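PDB 7KV2: RagB/SusD family nutrient uptake outer membrane protein from Bacteroides thetaiotaomicron, which probably binds beta-glucan at the bacterial cell surface as a SusD-family, tetratricopeptide-repeat-based glycan-binding protein of the outer membrane, helping the gut bacterium take up nutrients. Local coordinates for residues A[151-156]-A[401-406]; A[220-225]-A[245-250]; A[238-243]-A[413-418]. All coordinates share one frame; numbering follows the deposited sequence.

Contact 1 of 3, residues A[151-156]-A[401-406]. With NA (sodium ion), chain G.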
loop_
_atom_site.group_PDB
_atom_site.type_symbol
_atom_site.label_atom_id
_atom_site.label_comp_id
_atom_site.label_asym_id
_atom_site.label_seq_id
_atom_site.Cartn_x
_atom_site.Cartn_y
_atom_site.Cartn_z
ATOM N N ARG A 151 0.884 14.415 -6.337
ATOM C CA ARG A 151 0.359 14.144 -7.689
ATOM C C ARG A 151 1.046 12.908 -8.267
ATOM O O ARG A 151 0.356 12.108 -8.864
ATOM C CB ARG A 151 0.558 15.353 -8.609
ATOM C CG ARG A 151 -0.138 15.198 -9.947
ATOM C CD ARG A 151 -0.286 16.555 -10.657
ATOM N NE ARG A 151 1.020 17.079 -11.016
ATOM C CZ ARG A 151 1.285 18.367 -11.291
ATOM N NH1 ARG A 151 0.334 19.279 -11.237
ATOM N NH2 ARG A 151 2.508 18.731 -11.599
ATOM N N VAL A 152 2.353 12.759 -8.088
ATOM C CA VAL A 152 3.135 11.581 -8.557
ATOM C C VAL A 152 2.635 10.344 -7.796
ATOM O O VAL A 152 2.508 9.274 -8.434
ATOM C CB VAL A 152 4.647 11.804 -8.408
ATOM C CG1 VAL A 152 5.444 10.569 -8.814
ATOM C CG2 VAL A 152 5.122 13.008 -9.231
ATOM N N PHE A 153 2.344 10.505 -6.505
ATOM C CA PHE A 153 1.845 9.391 -5.629
ATOM C C PHE A 153 0.506 8.876 -6.205
ATOM O O PHE A 153 0.319 7.666 -6.426
ATOM C CB PHE A 153 1.770 9.841 -4.162
ATOM C CG PHE A 153 1.533 8.698 -3.191
ATOM C CD1 PHE A 153 0.276 8.160 -3.001
ATOM C CD2 PHE A 153 2.618 8.037 -2.614
ATOM C CE1 PHE A 153 0.079 7.071 -2.160
ATOM C CE2 PHE A 153 2.424 6.933 -1.804
ATOM C CZ PHE A 153 1.149 6.464 -1.567
ATOM N N TYR A 154 -0.391 9.770 -6.604
ATOM C CA TYR A 154 -1.699 9.363 -7.158
ATOM C C TYR A 154 -1.519 8.767 -8.570
ATOM O O TYR A 154 -2.221 7.772 -8.899
ATOM C CB TYR A 154 -2.655 10.551 -7.123
ATOM C CG TYR A 154 -3.037 11.071 -5.768
ATOM C CD1 TYR A 154 -3.687 10.246 -4.849
ATOM C CD2 TYR A 154 -2.875 12.403 -5.436
ATOM C CE1 TYR A 154 -4.133 10.739 -3.639
ATOM C CE2 TYR A 154 -3.280 12.895 -4.208
ATOM C CZ TYR A 154 -3.908 12.059 -3.297
ATOM O OH TYR A 154 -4.369 12.520 -2.090
ATOM N N TYR A 155 -0.646 9.358 -9.410
ATOM C CA TYR A 155 -0.363 8.819 -10.769
ATOM C C TYR A 155 0.280 7.430 -10.665
ATOM O O TYR A 155 0.001 6.590 -11.490
ATOM C CB TYR A 155 0.536 9.745 -11.593
ATOM C CG TYR A 155 -0.263 10.782 -12.334
ATOM C CD1 TYR A 155 -1.215 10.381 -13.246
ATOM C CD2 TYR A 155 -0.073 12.139 -12.153
ATOM C CE1 TYR A 155 -1.995 11.289 -13.943
ATOM C CE2 TYR A 155 -0.839 13.062 -12.858
ATOM C CZ TYR A 155 -1.812 12.641 -13.740
ATOM O OH TYR A 155 -2.591 13.524 -14.450
ATOM N N ASN A 156 1.054 7.177 -9.612
ATOM C CA ASN A 156 1.700 5.881 -9.380
ATOM C C ASN A 156 0.612 4.818 -9.187
ATOM O O ASN A 156 0.794 3.691 -9.672
ATOM C CB ASN A 156 2.673 5.982 -8.196
ATOM C CG ASN A 156 3.410 4.693 -7.999
ATOM O OD1 ASN A 156 4.030 4.186 -8.946
ATOM N ND2 ASN A 156 3.336 4.160 -6.772
ATOM N N ARG A 401 0.449 1.479 6.533
ATOM C CA ARG A 401 1.907 1.732 6.401
ATOM C C ARG A 401 2.284 1.694 4.909
ATOM O O ARG A 401 2.054 0.692 4.255
ATOM C CB ARG A 401 2.688 0.717 7.221
ATOM C CG ARG A 401 2.735 1.035 8.715
ATOM C CD ARG A 401 1.378 0.914 9.406
ATOM N NE ARG A 401 1.578 0.854 10.864
ATOM C CZ ARG A 401 0.596 0.839 11.763
ATOM N NH1 ARG A 401 -0.670 0.916 11.387
ATOM N NH2 ARG A 401 0.899 0.781 13.043
ATOM N N ILE A 402 2.884 2.735 4.374
ATOM C CA ILE A 402 3.277 2.805 2.940
ATOM C C ILE A 402 4.775 2.494 2.796
ATOM O O ILE A 402 5.099 1.509 2.112
ATOM C CB ILE A 402 2.895 4.188 2.352
ATOM C CG1 ILE A 402 1.405 4.500 2.525
ATOM C CG2 ILE A 402 3.329 4.271 0.903
ATOM C CD1 ILE A 402 0.481 3.449 1.906
ATOM N N TYR A 403 5.644 3.261 3.489
ATOM C CA TYR A 403 7.121 3.108 3.443
ATOM C C TYR A 403 7.671 2.919 4.853
ATOM O O TYR A 403 7.407 3.766 5.772
ATOM C CB TYR A 403 7.812 4.303 2.798
ATOM C CG TYR A 403 7.383 4.510 1.384
ATOM C CD1 TYR A 403 7.505 3.494 0.443
ATOM C CD2 TYR A 403 6.948 5.758 0.954
ATOM C CE1 TYR A 403 7.124 3.687 -0.887
ATOM C CE2 TYR A 403 6.596 5.956 -0.371
ATOM C CZ TYR A 403 6.711 4.934 -1.298
ATOM O OH TYR A 403 6.273 5.162 -2.581
ATOM N N ARG A 404 8.381 1.802 5.014
ATOM C CA ARG A 404 9.059 1.445 6.281
ATOM C C ARG A 404 10.554 1.383 5.995
ATOM O O ARG A 404 10.944 1.042 4.875
ATOM C CB ARG A 404 8.572 0.115 6.832
ATOM C CG ARG A 404 7.070 0.106 7.076
ATOM C CD ARG A 404 6.576 -1.040 7.930
ATOM N NE ARG A 404 6.539 -2.367 7.306
ATOM C CZ ARG A 404 7.415 -3.354 7.514
ATOM N NH1 ARG A 404 8.487 -3.185 8.290
ATOM N NH2 ARG A 404 7.213 -4.531 6.950
ATOM N N TYR A 405 11.348 1.637 7.018
ATOM C CA TYR A 405 12.816 1.685 6.876
ATOM C C TYR A 405 13.369 0.336 6.417
ATOM O O TYR A 405 14.395 0.326 5.786
ATOM C CB TYR A 405 13.430 2.087 8.203
ATOM C CG TYR A 405 14.921 2.310 8.204
ATOM C CD1 TYR A 405 15.486 3.407 7.591
ATOM C CD2 TYR A 405 15.751 1.482 8.933
ATOM C CE1 TYR A 405 16.852 3.659 7.685
ATOM C CE2 TYR A 405 17.111 1.707 9.027
ATOM C CZ TYR A 405 17.667 2.800 8.412
ATOM O OH TYR A 405 19.007 3.019 8.568
ATOM N N SER A 406 12.755 -0.800 6.739
ATOM C CA SER A 406 13.254 -2.095 6.203
ATOM C C SER A 406 13.230 -2.068 4.658
ATOM O O SER A 406 14.094 -2.697 4.023
ATOM C CB SER A 406 12.485 -3.236 6.781
ATOM O OG SER A 406 11.132 -3.154 6.403
HETATM NA NA NA G . 19.122 5.512 9.851
HETATM O O HOH W 1 20.343 4.848 11.614
#

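Contact 2 of 3, residues A[220-225]-A[245-250]. With NA (sodium ion), chain G.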
loop_
_atom_site.group_PDB
_atom_site.type_symbol
_atom_site.label_atom_id
_atom_site.label_comp_id
_atom_site.label_asym_id
_atom_site.label_seq_id
_atom_site.Cartn_x
_atom_site.Cartn_y
_atom_site.Cartn_z
ATOM N N VAL A 220 9.554 11.196 -0.450
ATOM C CA VAL A 220 9.787 11.446 -1.900
ATOM C C VAL A 220 10.902 10.525 -2.400
ATOM O O VAL A 220 10.760 9.969 -3.477
ATOM C CB VAL A 220 10.114 12.942 -2.118
ATOM C CG1 VAL A 220 10.782 13.217 -3.457
ATOM C CG2 VAL A 220 8.868 13.784 -1.971
ATOM N N TYR A 221 11.948 10.341 -1.602
ATOM C CA TYR A 221 13.098 9.455 -1.895
ATOM C C TYR A 221 12.580 8.034 -2.106
ATOM O O TYR A 221 12.988 7.317 -3.045
ATOM C CB TYR A 221 14.109 9.532 -0.766
ATOM C CG TYR A 221 15.041 10.720 -0.824
ATOM C CD1 TYR A 221 15.065 11.612 -1.899
ATOM C CD2 TYR A 221 15.953 10.910 0.198
ATOM C CE1 TYR A 221 15.954 12.687 -1.917
ATOM C CE2 TYR A 221 16.873 11.949 0.166
ATOM C CZ TYR A 221 16.860 12.850 -0.886
ATOM O OH TYR A 221 17.813 13.850 -0.888
ATOM N N MET A 222 11.683 7.606 -1.238
ATOM C CA MET A 222 11.152 6.225 -1.339
ATOM C C MET A 222 10.267 6.083 -2.588
ATOM O O MET A 222 10.327 5.034 -3.232
ATOM C CB MET A 222 10.391 5.826 -0.077
ATOM C CG MET A 222 11.309 5.645 1.144
ATOM S SD MET A 222 12.552 4.347 0.947
ATOM C CE MET A 222 11.521 2.889 1.225
ATOM N N LEU A 223 9.406 7.057 -2.873
ATOM C CA LEU A 223 8.549 7.050 -4.082
ATOM C C LEU A 223 9.438 7.069 -5.348
ATOM O O LEU A 223 9.161 6.324 -6.308
ATOM C CB LEU A 223 7.594 8.242 -3.995
ATOM C CG LEU A 223 6.644 8.390 -5.176
ATOM C CD1 LEU A 223 5.843 7.127 -5.392
ATOM C CD2 LEU A 223 5.725 9.583 -4.973
ATOM N N TYR A 224 10.539 7.809 -5.302
ATOM C CA TYR A 224 11.535 7.891 -6.408
ATOM C C TYR A 224 12.121 6.487 -6.633
ATOM O O TYR A 224 12.038 5.928 -7.754
ATOM C CB TYR A 224 12.554 8.985 -6.088
ATOM C CG TYR A 224 13.680 9.099 -7.090
ATOM C CD1 TYR A 224 14.753 8.230 -7.065
ATOM C CD2 TYR A 224 13.628 10.044 -8.104
ATOM C CE1 TYR A 224 15.803 8.347 -7.969
ATOM C CE2 TYR A 224 14.663 10.158 -9.027
ATOM C CZ TYR A 224 15.754 9.317 -8.959
ATOM O OH TYR A 224 16.756 9.413 -9.880
ATOM N N ALA A 225 12.624 5.847 -5.568
ATOM C CA ALA A 225 13.221 4.492 -5.661
ATOM C C ALA A 225 12.177 3.505 -6.191
ATOM O O ALA A 225 12.527 2.623 -7.045
ATOM C CB ALA A 225 13.759 4.059 -4.312
ATOM N N GLU A 245 20.790 5.888 0.887
ATOM C CA GLU A 245 21.922 6.084 1.817
ATOM C C GLU A 245 21.670 7.311 2.694
ATOM O O GLU A 245 22.109 7.290 3.849
ATOM C CB GLU A 245 23.234 6.152 1.026
ATOM C CG GLU A 245 23.659 4.834 0.400
ATOM C CD GLU A 245 24.183 3.773 1.340
ATOM O OE1 GLU A 245 23.977 3.897 2.567
ATOM O OE2 GLU A 245 24.791 2.801 0.838
ATOM N N GLU A 246 21.023 8.358 2.180
ATOM C CA GLU A 246 20.732 9.580 2.979
ATOM C C GLU A 246 19.760 9.242 4.114
ATOM O O GLU A 246 19.979 9.693 5.233
ATOM C CB GLU A 246 20.149 10.666 2.082
ATOM C CG GLU A 246 21.208 11.358 1.254
ATOM C CD GLU A 246 20.690 12.520 0.439
ATOM O OE1 GLU A 246 19.683 13.107 0.848
ATOM O OE2 GLU A 246 21.288 12.812 -0.624
ATOM N N ILE A 247 18.728 8.444 3.825
ATOM C CA ILE A 247 17.761 7.968 4.861
ATOM C C ILE A 247 18.515 7.098 5.859
ATOM O O ILE A 247 18.304 7.242 7.081
ATOM C CB ILE A 247 16.579 7.208 4.213
ATOM C CG1 ILE A 247 15.768 8.099 3.281
ATOM C CG2 ILE A 247 15.697 6.603 5.311
ATOM C CD1 ILE A 247 14.729 7.387 2.464
ATOM N N ILE A 248 19.363 6.188 5.373
ATOM C CA ILE A 248 20.129 5.274 6.254
ATOM C C ILE A 248 21.044 6.122 7.150
ATOM O O ILE A 248 21.160 5.788 8.341
ATOM C CB ILE A 248 20.886 4.208 5.432
ATOM C CG1 ILE A 248 19.922 3.157 4.858
ATOM C CG2 ILE A 248 21.974 3.553 6.244
ATOM C CD1 ILE A 248 20.519 2.336 3.729
ATOM N N SER A 249 21.655 7.186 6.636
ATOM C CA SER A 249 22.550 8.046 7.451
ATOM C C SER A 249 21.749 8.813 8.513
ATOM O O SER A 249 22.324 9.134 9.545
ATOM C CB SER A 249 23.340 9.018 6.593
ATOM O OG SER A 249 24.195 8.310 5.714
ATOM N N SER A 250 20.471 9.127 8.287
ATOM C CA SER A 250 19.657 9.841 9.292
ATOM C C SER A 250 19.575 9.028 10.573
ATOM O O SER A 250 19.151 7.856 10.571
ATOM C CB SER A 250 18.261 10.155 8.798
ATOM O OG SER A 250 17.511 10.710 9.886
HETATM NA NA NA G . 19.122 5.512 9.851
HETATM O O HOH W 1 20.343 4.848 11.614
#

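Contact 3 of 3, residues A[238-243]-A[413-418]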
loop_
_atom_site.group_PDB
_atom_site.type_symbol
_atom_site.label_atom_id
_atom_site.label_comp_id
_atom_site.label_asym_id
_atom_site.label_seq_id
_atom_site.Cartn_x
_atom_site.Cartn_y
_atom_site.Cartn_z
ATOM N N SER A 238 21.870 4.731 -9.406
ATOM C CA SER A 238 22.923 5.332 -8.549
ATOM C C SER A 238 22.340 6.469 -7.719
ATOM O O SER A 238 22.753 6.585 -6.558
ATOM C CB SER A 238 24.112 5.834 -9.353
ATOM O OG SER A 238 24.925 4.735 -9.710
ATOM N N THR A 239 21.467 7.279 -8.313
ATOM C CA THR A 239 20.731 8.376 -7.610
ATOM C C THR A 239 19.784 7.780 -6.548
ATOM O O THR A 239 19.819 8.209 -5.378
ATOM C CB THR A 239 19.993 9.253 -8.613
ATOM O OG1 THR A 239 21.000 9.766 -9.485
ATOM C CG2 THR A 239 19.228 10.388 -7.970
ATOM N N ALA A 240 19.003 6.779 -6.936
ATOM C CA ALA A 240 18.085 6.092 -6.003
ATOM C C ALA A 240 18.896 5.531 -4.835
ATOM O O ALA A 240 18.460 5.728 -3.671
ATOM C CB ALA A 240 17.298 5.042 -6.722
ATOM N N LEU A 241 20.086 4.958 -5.095
ATOM C CA LEU A 241 20.934 4.409 -4.022
ATOM C C LEU A 241 21.411 5.541 -3.112
ATOM O O LEU A 241 21.320 5.388 -1.896
ATOM C CB LEU A 241 22.110 3.622 -4.608
ATOM C CG LEU A 241 23.114 3.116 -3.582
ATOM C CD1 LEU A 241 22.452 2.205 -2.531
ATOM C CD2 LEU A 241 24.233 2.373 -4.271
ATOM N N LYS A 242 21.953 6.621 -3.682
ATOM C CA LYS A 242 22.383 7.805 -2.890
ATOM C C LYS A 242 21.234 8.277 -1.957
ATOM O O LYS A 242 21.488 8.568 -0.777
ATOM C CB LYS A 242 22.857 8.861 -3.888
ATOM C CG LYS A 242 22.970 10.283 -3.383
ATOM C CD LYS A 242 23.344 11.225 -4.540
ATOM C CE LYS A 242 22.752 12.608 -4.435
ATOM N NZ LYS A 242 23.662 13.502 -3.688
ATOM N N TYR A 243 19.998 8.309 -2.440
ATOM C CA TYR A 243 18.805 8.721 -1.630
ATOM C C TYR A 243 18.539 7.727 -0.497
ATOM O O TYR A 243 18.268 8.168 0.655
ATOM C CB TYR A 243 17.590 8.926 -2.529
ATOM C CG TYR A 243 17.723 10.063 -3.501
ATOM C CD1 TYR A 243 18.613 11.117 -3.299
ATOM C CD2 TYR A 243 16.907 10.112 -4.605
ATOM C CE1 TYR A 243 18.681 12.187 -4.181
ATOM C CE2 TYR A 243 16.975 11.163 -5.502
ATOM C CZ TYR A 243 17.877 12.189 -5.302
ATOM O OH TYR A 243 17.888 13.202 -6.212
ATOM N N ALA A 413 20.381 -2.488 -0.460
ATOM C CA ALA A 413 21.033 -3.793 -0.731
ATOM C C ALA A 413 20.850 -4.152 -2.219
ATOM O O ALA A 413 21.848 -4.490 -2.914
ATOM C CB ALA A 413 20.466 -4.857 0.172
ATOM N N GLU A 414 19.630 -4.122 -2.732
ATOM C CA GLU A 414 19.353 -4.566 -4.120
ATOM C C GLU A 414 20.108 -3.663 -5.102
ATOM O O GLU A 414 20.696 -4.194 -6.049
ATOM C CB GLU A 414 17.862 -4.515 -4.442
ATOM C CG GLU A 414 17.548 -5.021 -5.811
ATOM C CD GLU A 414 16.082 -5.124 -6.155
ATOM O OE1 GLU A 414 15.247 -5.137 -5.202
ATOM O OE2 GLU A 414 15.779 -5.247 -7.378
ATOM N N LEU A 415 20.041 -2.348 -4.909
ATOM C CA LEU A 415 20.676 -1.364 -5.831
ATOM C C LEU A 415 22.202 -1.579 -5.825
ATOM O O LEU A 415 22.798 -1.580 -6.929
ATOM C CB LEU A 415 20.278 0.063 -5.438
ATOM C CG LEU A 415 18.820 0.410 -5.725
ATOM C CD1 LEU A 415 18.420 1.750 -5.126
ATOM C CD2 LEU A 415 18.553 0.382 -7.207
ATOM N N ILE A 416 22.799 -1.795 -4.661
ATOM C CA ILE A 416 24.258 -2.098 -4.539
ATOM C C ILE A 416 24.530 -3.381 -5.335
ATOM O O ILE A 416 25.438 -3.383 -6.211
ATOM C CB ILE A 416 24.740 -2.189 -3.078
ATOM C CG1 ILE A 416 24.589 -0.853 -2.341
ATOM C CG2 ILE A 416 26.176 -2.719 -2.997
ATOM C CD1 ILE A 416 24.597 -0.985 -0.846
ATOM N N THR A 417 23.735 -4.425 -5.105
ATOM C CA THR A 417 23.956 -5.725 -5.762
ATOM C C THR A 417 23.797 -5.578 -7.271
ATOM O O THR A 417 24.445 -6.361 -7.983
ATOM C CB THR A 417 23.062 -6.806 -5.170
ATOM O OG1 THR A 417 23.581 -6.988 -3.853
ATOM C CG2 THR A 417 23.105 -8.091 -5.967
ATOM N N ARG A 418 22.972 -4.650 -7.750
ATOM C CA ARG A 418 22.716 -4.461 -9.203
ATOM C C ARG A 418 23.815 -3.564 -9.808
ATOM O O ARG A 418 23.679 -3.214 -10.978
ATOM C CB ARG A 418 21.353 -3.827 -9.492
ATOM C CG ARG A 418 20.162 -4.727 -9.219
ATOM C CD ARG A 418 18.859 -4.148 -9.738
ATOM N NE ARG A 418 17.758 -5.041 -9.425
ATOM C CZ ARG A 418 17.450 -6.154 -10.070
ATOM N NH1 ARG A 418 18.156 -6.575 -11.112
ATOM N NH2 ARG A 418 16.431 -6.873 -9.651
#

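Contact 1 of 3, residues A[151-156]-A[401-406]
A classic beta bulge on strand 400-404 brings Ile402 and Tyr403 against Phe153 of helix 137-162, deep in the chain. The bulge places both residues opposite Phe275 of the antiparallel partner strand 273-277, which is consistent with both consecutive side chains reaching Phe153, Ile402 directly and Tyr403 by the end of its side chain. Ile402 does the closest touching: its branch methyl CG2 lies in the plane of the Phe153 ring, at its edge, 3.9 Å from CE2 and 4.0 Å from CZ. Phe153 reaches the strand because its CG stands anti to the backbone N (chi1 -169°), which sends the ring away from its own helix. The same CG2 of Ile402 also sits over the centre of the Tyr403 ring, 3.8 Å above its plane, so one methyl touches two aromatic rings, the edge of one and the face of the other. Tyr403 adds a looser approach, its OH 4.3 Å from CE2 of Phe153. That hydroxyl is buried, and its hydrogen bond is made with Glu226 of helix 217-231, whose Met222 and Leu223 also pack on the tyrosine. In this largely helical, tetratricopeptide-repeat SusD-family fold, the two-stranded ribbon 273-277/400-404 thus abuts a helix from the earlier part of the chain. The segments bury 108 Å² between them, and Met219 and Leu57 supply further contacts to Phe153. Arg404, the last residue of strand 400-404, forms salt bridges with Glu272, Glu456 and Glu460; the chain then enters helix 405-417. The neighbouring Tyr405 extends its phenol to the sodium ion, with OH 2.8 Å from the metal, and the backbone oxygens of Ile248, Ser250 and Tyr253 and a water complete the ligands.

Contact 2 of 3, residues A[220-225]-A[245-250]
Tyr221 of helix 217-231 meets both Ile247 and Glu246 of helix 237-249, where the short segments of these consecutive helices run roughly antiparallel, at 144°, their axes 11.1 Å apart. The tightly packed part is apolar and buried. CD1 of Ile247 touches both the base of Tyr221, 3.9 Å from its CB, and the sulfur of Met222, 4.0 Å from SD. Ile247 CG1 comes up to the edge of the tyrosine ring. Extended at chi2, Ile247 carries CD1 across to the facing helix, while Met222 is folded at both chi2 and chi3, which keeps its sulfur beside that methyl.

Toward the partly exposed side the contact becomes a single polar link. The Tyr221 hydroxyl donates to Glu246, with OH 2.7 Å from OE1, on the syn side but 34° out of the carboxylate plane; ring and carboxylate planes stand 77° apart. The other oxygen, OE2, has a long, weak ion pair with Lys242. At this spacing, side chains rather than backbones bridge the helices.

At the end of helix 237-249 the carbonyl oxygens of Ile248 and Ser250, each 2.5 Å from the sodium ion, supply two of the metal's ligands. Helix 405-417 covers Met222 and Ile247 through Thr408, helix 183-200 backs Val220 and Leu223, and the Tyr243 ring stacks on Tyr221.

Contact 3 of 3, residues A[238-243]-A[413-418]
Leu241 of helix 237-249 and Leu415 of helix 405-417 face each other where the two backbones come nearest, their CB atoms 4.1 Å apart. CD1 of Leu415 presses beyond the side chain onto the facing backbone, 3.6 Å from the N of Leu241, and also meets the methyl of Ala240, 3.8 Å from CB. On the other flank, Leu241 sends CD1 to CG1 of Ile416 at 3.7 Å, the two side chains crossing at about a right angle. Its CG, anti to the backbone N (chi1 175°), aims the methyl pair at Ile416. The short segments run at 142° with axes 9.5 Å apart, an antiparallel helix-helix packing within the helical body of this SusD-family protein.

Further out, Ala420 packs on both leucines, Tyr428 and Ala425 of helix 425-435 cover Ile416, and Tyr224 of helix 217-231 lies on Ala240. Behind the interface Arg418 grips Glu414 side-on, NE and NH2 both 2.9 Å from OE2, with that oxygen in the guanidinium plane. A second arginine, Arg469, forms a salt bridge to the same oxygen, which would probably favour the charged carboxylate.

Along the chain the segments come in the order 151-156, 220-225, 238-243, 245-250, 401-406 and 413-418, so contact 2 is nested within the loop closed by contact 1, while contact 3 alternates with both. Centres of contacts 1 and 2 lie about 12 Å apart and those of contacts 2 and 3 about 10 Å; contacts 1 and 3, about 18 Å apart, do not touch. Helix 237-249 serves contacts 2 and 3, and helix 405-417 is common to contacts 1 and 3. Sodium joins contacts 1 and 2, bound by Ile248 and Ser250 of contact 2 and by Tyr405 of contact 1, so residues from two regions far apart in sequence meet at one metal.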